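Local coordinates for malonyl coenzyme A-acyl carrier protein transacylase (Helicobacter pylori, PDB 2H1Y) that probably transfers the malonyl group from malonyl-CoA to holo acyl carrier protein, the step that supplies malonyl units for fatty acid synthesis, at residues K67-V79 with A122-Q134. Numbering follows the deposited sequence.
Sequences KESAYTQPAIYLV and ALKLTHQRGKMMQ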
loop_
_atom_site.group_PDB
_atom_site.type_symbol
_atom_site.label_atom_id
_atom_site.label_comp_id
_atom_site.label_asym_id
_atom_site.label_seq_id
_atom_site.Cartn_x
_atom_site.Cartn_y
_atom_site.Cartn_z
ATOM N N LYS A 67 4.843 -14.715 3.761
ATOM C CA LYS A 67 5.495 -14.487 2.472
ATOM C C LYS A 67 4.511 -14.429 1.315
ATOM O O LYS A 67 4.820 -13.851 0.279
ATOM C CB LYS A 67 6.541 -15.568 2.207
ATOM C CG LYS A 67 7.911 -15.196 2.740
ATOM C CD LYS A 67 8.761 -16.432 3.042
ATOM C CE LYS A 67 9.929 -16.086 3.977
ATOM N NZ LYS A 67 10.591 -14.784 3.604
ATOM N N GLU A 68 3.338 -15.034 1.487
ATOM C CA GLU A 68 2.332 -15.047 0.437
ATOM C C GLU A 68 1.541 -13.740 0.388
ATOM O O GLU A 68 1.119 -13.232 1.425
ATOM C CB GLU A 68 1.384 -16.253 0.585
ATOM C CG GLU A 68 1.989 -17.631 0.241
ATOM C CD GLU A 68 3.155 -17.555 -0.758
ATOM O OE1 GLU A 68 4.297 -17.264 -0.326
ATOM O OE2 GLU A 68 2.933 -17.783 -1.967
ATOM N N SER A 69 1.361 -13.209 -0.826
ATOM C CA SER A 69 0.495 -12.050 -1.070
ATOM C C SER A 69 -0.827 -12.161 -0.314
ATOM O O SER A 69 -1.326 -11.171 0.199
ATOM C CB SER A 69 0.215 -11.861 -2.571
ATOM O OG SER A 69 1.374 -11.446 -3.286
ATOM N N ALA A 70 -1.381 -13.368 -0.224
ATOM C CA ALA A 70 -2.661 -13.553 0.456
ATOM C C ALA A 70 -2.583 -13.258 1.959
ATOM O O ALA A 70 -3.598 -12.929 2.581
ATOM C CB ALA A 70 -3.217 -14.942 0.203
ATOM N N TYR A 71 -1.392 -13.374 2.545
ATOM C CA TYR A 71 -1.256 -13.070 3.972
ATOM C C TYR A 71 -0.505 -11.782 4.273
ATOM O O TYR A 71 -0.728 -11.142 5.322
ATOM C CB TYR A 71 -0.751 -14.284 4.770
ATOM C CG TYR A 71 -1.733 -15.427 4.648
ATOM C CD1 TYR A 71 -2.858 -15.498 5.474
ATOM C CD2 TYR A 71 -1.586 -16.392 3.647
ATOM C CE1 TYR A 71 -3.781 -16.531 5.340
ATOM C CE2 TYR A 71 -2.503 -17.428 3.504
ATOM C CZ TYR A 71 -3.595 -17.492 4.354
ATOM O OH TYR A 71 -4.500 -18.527 4.215
ATOM N N THR A 72 0.345 -11.379 3.337
ATOM C CA THR A 72 1.005 -10.083 3.415
ATOM C C THR A 72 0.007 -8.919 3.381
ATOM O O THR A 72 -0.003 -8.060 4.287
ATOM C CB THR A 72 1.961 -9.929 2.285
ATOM O OG1 THR A 72 2.841 -11.038 2.306
ATOM C CG2 THR A 72 2.770 -8.682 2.471
ATOM N N GLN A 73 -0.835 -8.917 2.341
ATOM C CA GLN A 73 -1.796 -7.840 2.144
ATOM C C GLN A 73 -2.672 -7.588 3.405
ATOM O O GLN A 73 -2.731 -6.454 3.887
ATOM C CB GLN A 73 -2.571 -8.040 0.837
ATOM C CG GLN A 73 -1.635 -8.036 -0.401
ATOM C CD GLN A 73 -2.347 -7.798 -1.746
ATOM O OE1 GLN A 73 -3.501 -7.379 -1.802
ATOM N NE2 GLN A 73 -1.635 -8.044 -2.833
ATOM N N PRO A 74 -3.302 -8.633 3.981
ATOM C CA PRO A 74 -4.037 -8.388 5.226
ATOM C C PRO A 74 -3.191 -8.128 6.472
ATOM O O PRO A 74 -3.695 -7.533 7.428
ATOM C CB PRO A 74 -4.871 -9.657 5.403
ATOM C CG PRO A 74 -4.117 -10.702 4.710
ATOM C CD PRO A 74 -3.443 -10.033 3.542
ATOM N N ALA A 75 -1.927 -8.533 6.481
ATOM C CA ALA A 75 -1.070 -8.235 7.635
ATOM C C ALA A 75 -0.746 -6.744 7.665
ATOM O O ALA A 75 -0.834 -6.086 8.718
ATOM C CB ALA A 75 0.203 -9.044 7.573
ATOM N N ILE A 76 -0.376 -6.209 6.497
ATOM C CA ILE A 76 -0.100 -4.782 6.372
ATOM C C ILE A 76 -1.380 -4.029 6.746
ATOM O O ILE A 76 -1.352 -3.123 7.585
ATOM C CB ILE A 76 0.426 -4.422 4.966
ATOM C CG1 ILE A 76 1.739 -5.153 4.701
ATOM C CG2 ILE A 76 0.616 -2.921 4.824
ATOM C CD1 ILE A 76 2.223 -5.095 3.279
ATOM N N TYR A 77 -2.521 -4.432 6.179
ATOM C CA TYR A 77 -3.768 -3.764 6.583
ATOM C C TYR A 77 -3.926 -3.767 8.105
ATOM O O TYR A 77 -4.315 -2.756 8.701
ATOM C CB TYR A 77 -5.009 -4.362 5.915
ATOM C CG TYR A 77 -6.329 -3.859 6.521
ATOM C CD1 TYR A 77 -6.780 -2.543 6.311
ATOM C CD2 TYR A 77 -7.110 -4.699 7.322
ATOM C CE1 TYR A 77 -7.973 -2.091 6.877
ATOM C CE2 TYR A 77 -8.297 -4.264 7.885
ATOM C CZ TYR A 77 -8.726 -2.967 7.669
ATOM O OH TYR A 77 -9.927 -2.577 8.234
ATOM N N LEU A 78 -3.610 -4.900 8.723
ATOM C CA LEU A 78 -3.823 -5.067 10.155
ATOM C C LEU A 78 -3.091 -4.017 10.977
ATOM O O LEU A 78 -3.687 -3.319 11.797
ATOM C CB LEU A 78 -3.360 -6.445 10.571
ATOM C CG LEU A 78 -4.117 -7.217 11.632
ATOM C CD1 LEU A 78 -3.182 -8.327 12.086
ATOM C CD2 LEU A 78 -4.608 -6.328 12.810
ATOM N N VAL A 79 -1.791 -3.898 10.761
ATOM C CA VAL A 79 -1.011 -2.918 11.498
ATOM C C VAL A 79 -1.462 -1.470 11.155
ATOM O O VAL A 79 -1.642 -0.636 12.063
ATOM C CB VAL A 79 0.493 -3.170 11.314
ATOM C CG1 VAL A 79 1.335 -2.129 12.063
ATOM C CG2 VAL A 79 0.846 -4.627 11.742
ATOM N N ALA A 122 -12.550 -5.937 5.564
ATOM C CA ALA A 122 -11.349 -5.475 4.863
ATOM C C ALA A 122 -10.252 -6.537 4.851
ATOM O O ALA A 122 -9.587 -6.737 3.828
ATOM C CB ALA A 122 -10.849 -4.184 5.454
ATOM N N LEU A 123 -10.084 -7.228 5.981
ATOM C CA LEU A 123 -9.161 -8.356 6.066
ATOM C C LEU A 123 -9.508 -9.395 5.012
ATOM O O LEU A 123 -8.614 -9.912 4.318
ATOM C CB LEU A 123 -9.194 -9.004 7.458
ATOM C CG LEU A 123 -8.677 -8.201 8.659
ATOM C CD1 LEU A 123 -9.241 -8.742 9.959
ATOM C CD2 LEU A 123 -7.148 -8.166 8.718
ATOM N N LYS A 124 -10.805 -9.694 4.893
ATOM C CA LYS A 124 -11.277 -10.716 3.962
ATOM C C LYS A 124 -11.082 -10.267 2.522
ATOM O O LYS A 124 -10.614 -11.044 1.674
ATOM C CB LYS A 124 -12.730 -11.098 4.239
ATOM C CG LYS A 124 -12.893 -12.210 5.290
ATOM C CD LYS A 124 -14.383 -12.509 5.564
ATOM C CE LYS A 124 -14.610 -13.980 5.992
ATOM N NZ LYS A 124 -16.066 -14.284 6.305
ATOM N N LEU A 125 -11.402 -9.007 2.248
ATOM C CA LEU A 125 -11.130 -8.461 0.923
ATOM C C LEU A 125 -9.621 -8.471 0.593
ATOM O O LEU A 125 -9.236 -8.912 -0.497
ATOM C CB LEU A 125 -11.717 -7.060 0.768
ATOM C CG LEU A 125 -11.469 -6.387 -0.591
ATOM C CD1 LEU A 125 -12.414 -6.911 -1.650
ATOM C CD2 LEU A 125 -11.609 -4.893 -0.471
ATOM N N THR A 126 -8.782 -8.006 1.530
ATOM C CA THR A 126 -7.333 -7.952 1.289
ATOM C C THR A 126 -6.727 -9.345 1.075
ATOM O O THR A 126 -5.949 -9.544 0.142
ATOM C CB THR A 126 -6.550 -7.155 2.384
ATOM O OG1 THR A 126 -6.870 -7.661 3.685
ATOM C CG2 THR A 126 -6.879 -5.655 2.317
ATOM N N HIS A 127 -7.102 -10.309 1.920
ATOM C CA HIS A 127 -6.669 -11.689 1.745
ATOM C C HIS A 127 -7.039 -12.177 0.346
ATOM O O HIS A 127 -6.254 -12.857 -0.321
ATOM C CB HIS A 127 -7.294 -12.571 2.817
ATOM C CG HIS A 127 -7.105 -14.043 2.593
ATOM N ND1 HIS A 127 -7.941 -14.790 1.791
ATOM C CD2 HIS A 127 -6.187 -14.910 3.081
ATOM C CE1 HIS A 127 -7.542 -16.049 1.784
ATOM N NE2 HIS A 127 -6.478 -16.151 2.558
ATOM N N GLN A 128 -8.223 -11.790 -0.115
ATOM C CA GLN A 128 -8.710 -12.207 -1.421
ATOM C C GLN A 128 -7.906 -11.551 -2.552
ATOM O O GLN A 128 -7.497 -12.226 -3.510
ATOM C CB GLN A 128 -10.219 -11.925 -1.509
ATOM C CG GLN A 128 -11.089 -12.891 -2.362
ATOM C CD GLN A 128 -10.781 -14.385 -2.237
ATOM O OE1 GLN A 128 -10.659 -15.070 -3.248
ATOM N NE2 GLN A 128 -10.680 -14.894 -1.015
ATOM N N ARG A 129 -7.641 -10.251 -2.419
ATOM C CA ARG A 129 -6.855 -9.505 -3.403
ATOM C C ARG A 129 -5.504 -10.170 -3.614
ATOM O O ARG A 129 -5.040 -10.300 -4.744
ATOM C CB ARG A 129 -6.663 -8.064 -2.932
ATOM C CG ARG A 129 -6.018 -7.088 -3.940
ATOM C CD ARG A 129 -5.796 -5.752 -3.224
ATOM N NE ARG A 129 -5.170 -4.698 -4.017
ATOM C CZ ARG A 129 -3.857 -4.467 -4.098
ATOM N NH1 ARG A 129 -2.977 -5.236 -3.453
ATOM N NH2 ARG A 129 -3.419 -3.443 -4.833
ATOM N N GLY A 130 -4.882 -10.608 -2.520
ATOM C CA GLY A 130 -3.606 -11.320 -2.603
ATOM C C GLY A 130 -3.745 -12.683 -3.256
ATOM O O GLY A 130 -2.882 -13.102 -4.040
ATOM N N LYS A 131 -4.835 -13.374 -2.930
ATOM C CA LYS A 131 -5.072 -14.717 -3.433
ATOM C C LYS A 131 -5.308 -14.654 -4.932
ATOM O O LYS A 131 -4.736 -15.447 -5.703
ATOM C CB LYS A 131 -6.284 -15.316 -2.732
ATOM C CG LYS A 131 -6.325 -16.808 -2.736
ATOM C CD LYS A 131 -7.506 -17.336 -1.916
ATOM C CE LYS A 131 -7.323 -18.827 -1.617
ATOM N NZ LYS A 131 -6.847 -19.574 -2.832
ATOM N N MET A 132 -6.120 -13.685 -5.346
ATOM C CA MET A 132 -6.440 -13.518 -6.758
ATOM C C MET A 132 -5.245 -13.050 -7.599
ATOM O O MET A 132 -5.090 -13.443 -8.755
ATOM C CB MET A 132 -7.639 -12.603 -6.930
ATOM C CG MET A 132 -8.911 -13.156 -6.328
ATOM S SD MET A 132 -10.232 -11.948 -6.443
ATOM C CE MET A 132 -11.616 -12.839 -5.715
ATOM N N MET A 133 -4.390 -12.233 -7.005
ATOM C CA MET A 133 -3.138 -11.847 -7.663
ATOM C C MET A 133 -2.226 -13.066 -7.861
ATOM O O MET A 133 -1.582 -13.208 -8.910
ATOM C CB MET A 133 -2.419 -10.727 -6.890
ATOM C CG MET A 133 -2.999 -9.330 -7.126
ATOM S SD MET A 133 -2.273 -7.971 -6.159
ATOM C CE MET A 133 -0.518 -8.231 -6.456
ATOM N N GLN A 134 -2.191 -13.954 -6.869
ATOM C CA GLN A 134 -1.369 -15.157 -6.963
ATOM C C GLN A 134 -1.931 -16.130 -7.979
ATOM O O GLN A 134 -1.190 -16.684 -8.782
ATOM C CB GLN A 134 -1.217 -15.838 -5.603
ATOM C CG GLN A 134 -0.565 -14.953 -4.552
ATOM C CD GLN A 134 -0.120 -15.735 -3.320
ATOM O OE1 GLN A 134 1.027 -16.215 -3.258
ATOM N NE2 GLN A 134 -1.018 -15.854 -2.323
#
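Ala70 and Gln73 are the two knobs pushed from residues 69-79 of helix 69-90 into residues 122-134 of helix 119-137. The methyl of Ala70 drops among His127, Gly130, Lys131 and Gln134; bare Gly130 lets the backbones close until the CA atoms of Ala70 and Gly130 stand 3.9 Å apart. Gln73 fills the next hollow, among Thr126, Arg129, Gly130 and Met133. Its chain runs extended beyond CG (chi2 -162°), carrying OE1 to Arg129 NH1, 2.8 Å away in a nearly straight bond; the donor lies above the amide's carbonyl plane, while OE1 lies in the guanidinium plane. Gln73 NE2 bonds weakly to Met133 SD and makes a hydrogen bond to Gln22 OE1, and Ser104 and Gln259 take Arg129 NH2. This is knobs-into-holes packing of two roughly antiparallel helices (149° between the segments' directions), whose axes come within 6.8 Å here, inside the acyl transferase domain. Beside the Ala70 knob, the His127 ring turns an edge to the face of Tyr71 in an offset edge-to-face pair, planes at 73°. Further along, Pro74 leans its CB on Thr126 OG1 at 3.3 Å. At the other end the Tyr77 ring lays one face over Ala122 CB, with CZ 3.3 Å from that methyl, and takes Leu123 CD2 at its edge; its hydroxyl bonds to Ser112 on helix 105-116.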